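Local coordinates for ribosome-inactivating protein (Lychnis chalcedonica, PDB 2G5X) that belongs to the ribosome-inactivating proteins, a family widespread in plants and named for its effect on ribosomes, at residues Phe88-Arg93 with Ala116-Asp121. Numbering follows the deposited sequence.
Sequences FSDEYR and ASTYTD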
loop_
_atom_site.group_PDB
_atom_site.type_symbol
_atom_site.label_atom_id
_atom_site.label_comp_id
_atom_site.label_asym_id
_atom_site.label_seq_id
_atom_site.Cartn_x
_atom_site.Cartn_y
_atom_site.Cartn_z
ATOM N N PHE A 88 4.644 2.296 12.589
ATOM C CA PHE A 88 5.877 1.525 12.483
ATOM C C PHE A 88 6.885 2.173 13.434
ATOM O O PHE A 88 6.804 3.370 13.712
ATOM C CB PHE A 88 6.401 1.530 11.039
ATOM C CG PHE A 88 5.645 0.608 10.117
ATOM C CD1 PHE A 88 5.066 1.088 8.944
ATOM C CD2 PHE A 88 5.511 -0.745 10.425
ATOM C CE1 PHE A 88 4.365 0.233 8.091
ATOM C CE2 PHE A 88 4.812 -1.606 9.580
ATOM C CZ PHE A 88 4.237 -1.118 8.411
ATOM N N SER A 89 7.827 1.379 13.933
ATOM C CA SER A 89 8.814 1.872 14.886
ATOM C C SER A 89 9.618 3.086 14.437
ATOM O O SER A 89 10.024 3.894 15.272
ATOM C CB SER A 89 9.773 0.745 15.276
ATOM O OG SER A 89 10.550 0.330 14.167
ATOM N N ASP A 90 9.850 3.217 13.132
ATOM C CA ASP A 90 10.631 4.338 12.611
ATOM C C ASP A 90 9.791 5.550 12.218
ATOM O O ASP A 90 10.325 6.561 11.771
ATOM C CB ASP A 90 11.495 3.875 11.426
ATOM C CG ASP A 90 10.675 3.325 10.272
ATOM O OD1 ASP A 90 9.552 2.838 10.507
ATOM O OD2 ASP A 90 11.171 3.364 9.125
ATOM N N GLU A 91 8.477 5.444 12.394
ATOM C CA GLU A 91 7.565 6.541 12.084
ATOM C C GLU A 91 6.864 7.010 13.361
ATOM O O GLU A 91 6.270 8.090 13.390
ATOM C CB GLU A 91 6.505 6.089 11.072
ATOM C CG GLU A 91 7.002 5.876 9.643
ATOM C CD GLU A 91 7.292 7.176 8.904
ATOM O OE1 GLU A 91 6.936 8.259 9.415
ATOM O OE2 GLU A 91 7.872 7.111 7.796
ATOM N N TYR A 92 6.950 6.201 14.416
ATOM C CA TYR A 92 6.293 6.503 15.693
ATOM C C TYR A 92 6.659 7.843 16.336
ATOM O O TYR A 92 5.774 8.605 16.725
ATOM C CB TYR A 92 6.556 5.373 16.701
ATOM C CG TYR A 92 5.813 5.522 18.013
ATOM C CD1 TYR A 92 4.485 5.114 18.138
ATOM C CD2 TYR A 92 6.437 6.082 19.127
ATOM C CE1 TYR A 92 3.795 5.259 19.350
ATOM C CE2 TYR A 92 5.760 6.236 20.336
ATOM C CZ TYR A 92 4.442 5.824 20.442
ATOM O OH TYR A 92 3.774 5.982 21.638
ATOM N N ARG A 93 7.947 8.136 16.462
ATOM C CA ARG A 93 8.345 9.396 17.083
ATOM C C ARG A 93 7.811 10.624 16.350
ATOM O O ARG A 93 7.403 11.599 16.982
ATOM C CB ARG A 93 9.873 9.493 17.195
ATOM C CG ARG A 93 10.505 8.464 18.124
ATOM C CD ARG A 93 9.894 8.495 19.529
ATOM N NE ARG A 93 10.648 7.654 20.453
ATOM C CZ ARG A 93 11.700 8.065 21.156
ATOM N NH1 ARG A 93 12.123 9.319 21.055
ATOM N NH2 ARG A 93 12.345 7.212 21.943
ATOM N N ALA A 116 9.869 -1.904 11.592
ATOM C CA ALA A 116 9.981 -0.630 10.882
ATOM C C ALA A 116 9.264 -0.660 9.531
ATOM O O ALA A 116 8.844 -1.718 9.062
ATOM C CB ALA A 116 11.449 -0.269 10.689
ATOM N N SER A 117 9.153 0.511 8.905
ATOM C CA SER A 117 8.462 0.670 7.623
ATOM C C SER A 117 9.263 0.370 6.357
ATOM O O SER A 117 8.693 0.277 5.268
ATOM C CB SER A 117 7.946 2.102 7.512
ATOM O OG SER A 117 9.036 2.995 7.341
ATOM N N THR A 118 10.576 0.241 6.489
ATOM C CA THR A 118 11.439 -0.006 5.336
ATOM C C THR A 118 11.305 -1.394 4.730
ATOM O O THR A 118 10.945 -2.356 5.414
ATOM C CB THR A 118 12.913 0.182 5.709
ATOM O OG1 THR A 118 13.223 -0.661 6.826
ATOM C CG2 THR A 118 13.198 1.638 6.074
ATOM N N TYR A 119 11.602 -1.497 3.438
ATOM C CA TYR A 119 11.542 -2.788 2.768
ATOM C C TYR A 119 12.557 -3.716 3.421
ATOM O O TYR A 119 12.297 -4.903 3.605
ATOM C CB TYR A 119 11.853 -2.646 1.273
ATOM C CG TYR A 119 10.626 -2.529 0.394
ATOM C CD1 TYR A 119 9.588 -3.460 0.483
ATOM C CD2 TYR A 119 10.507 -1.501 -0.541
ATOM C CE1 TYR A 119 8.465 -3.372 -0.336
ATOM C CE2 TYR A 119 9.388 -1.401 -1.363
ATOM C CZ TYR A 119 8.371 -2.340 -1.255
ATOM O OH TYR A 119 7.260 -2.242 -2.066
ATOM N N THR A 120 13.715 -3.172 3.783
ATOM C CA THR A 120 14.751 -3.981 4.413
ATOM C C THR A 120 14.297 -4.619 5.727
ATOM O O THR A 120 14.436 -5.833 5.907
ATOM C CB THR A 120 16.031 -3.157 4.676
ATOM O OG1 THR A 120 15.703 -1.980 5.421
ATOM C CG2 THR A 120 16.685 -2.762 3.363
ATOM N N ASP A 121 13.745 -3.824 6.641
ATOM C CA ASP A 121 13.312 -4.384 7.920
ATOM C C ASP A 121 12.063 -5.252 7.785
ATOM O O ASP A 121 11.931 -6.258 8.483
ATOM C CB ASP A 121 13.060 -3.284 8.959
ATOM C CG ASP A 121 12.997 -3.833 10.379
ATOM O OD1 ASP A 121 13.947 -4.535 10.785
ATOM O OD2 ASP A 121 12.008 -3.571 11.093
HETATM O O HOH W 1 9.950 6.049 6.861
#
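The ring of Phe88 lies with one face against the backbone of Ser117, whose CA stands 4.0 Å from the Phe88 ring centroid in a CH-pi contact displaced toward the rim. Ala116 O lies over the same face beside Phe88 CD2, while Ser117 CB lies 3.4 Å from Phe88 CD1. The second flat group, the carboxylate of Asp90, accepts from both the backbone N-H and the hydroxyl of Ser117, one on each oxygen. Ser117 N reaches OD1 of Asp90 at 2.9 Å from above the carboxylate plane, 36° out of it; Ser117 OG gives its proton to OD2 of Asp90 at 2.8 Å on the syn side, 17° out of that plane. The CB of Asp90 points toward 116-121, and with CG between the backbone N and the carbonyl carbon (chi1 60°) the carboxylate comes to lie beside Ser117. In the ribosome-inactivating protein fold, this pairing ties the turn leaving strand 83-87 of the mixed sheet to the loop entering helix 119-126, where Thr118 is the N-cap. Ser117 is buried, and its OG has further partners: Tyr69 OH also bonds to it, and a water bridges it to Glu91 OE2, whose companion oxygen OE1 forms a salt bridge with Arg64. On the neighbouring residue, Ala116 CB packs at 3.6 Å from Ser89 OG, and Ala116 N is held at 2.8 Å by the anti lone pair of Asp121 OD2.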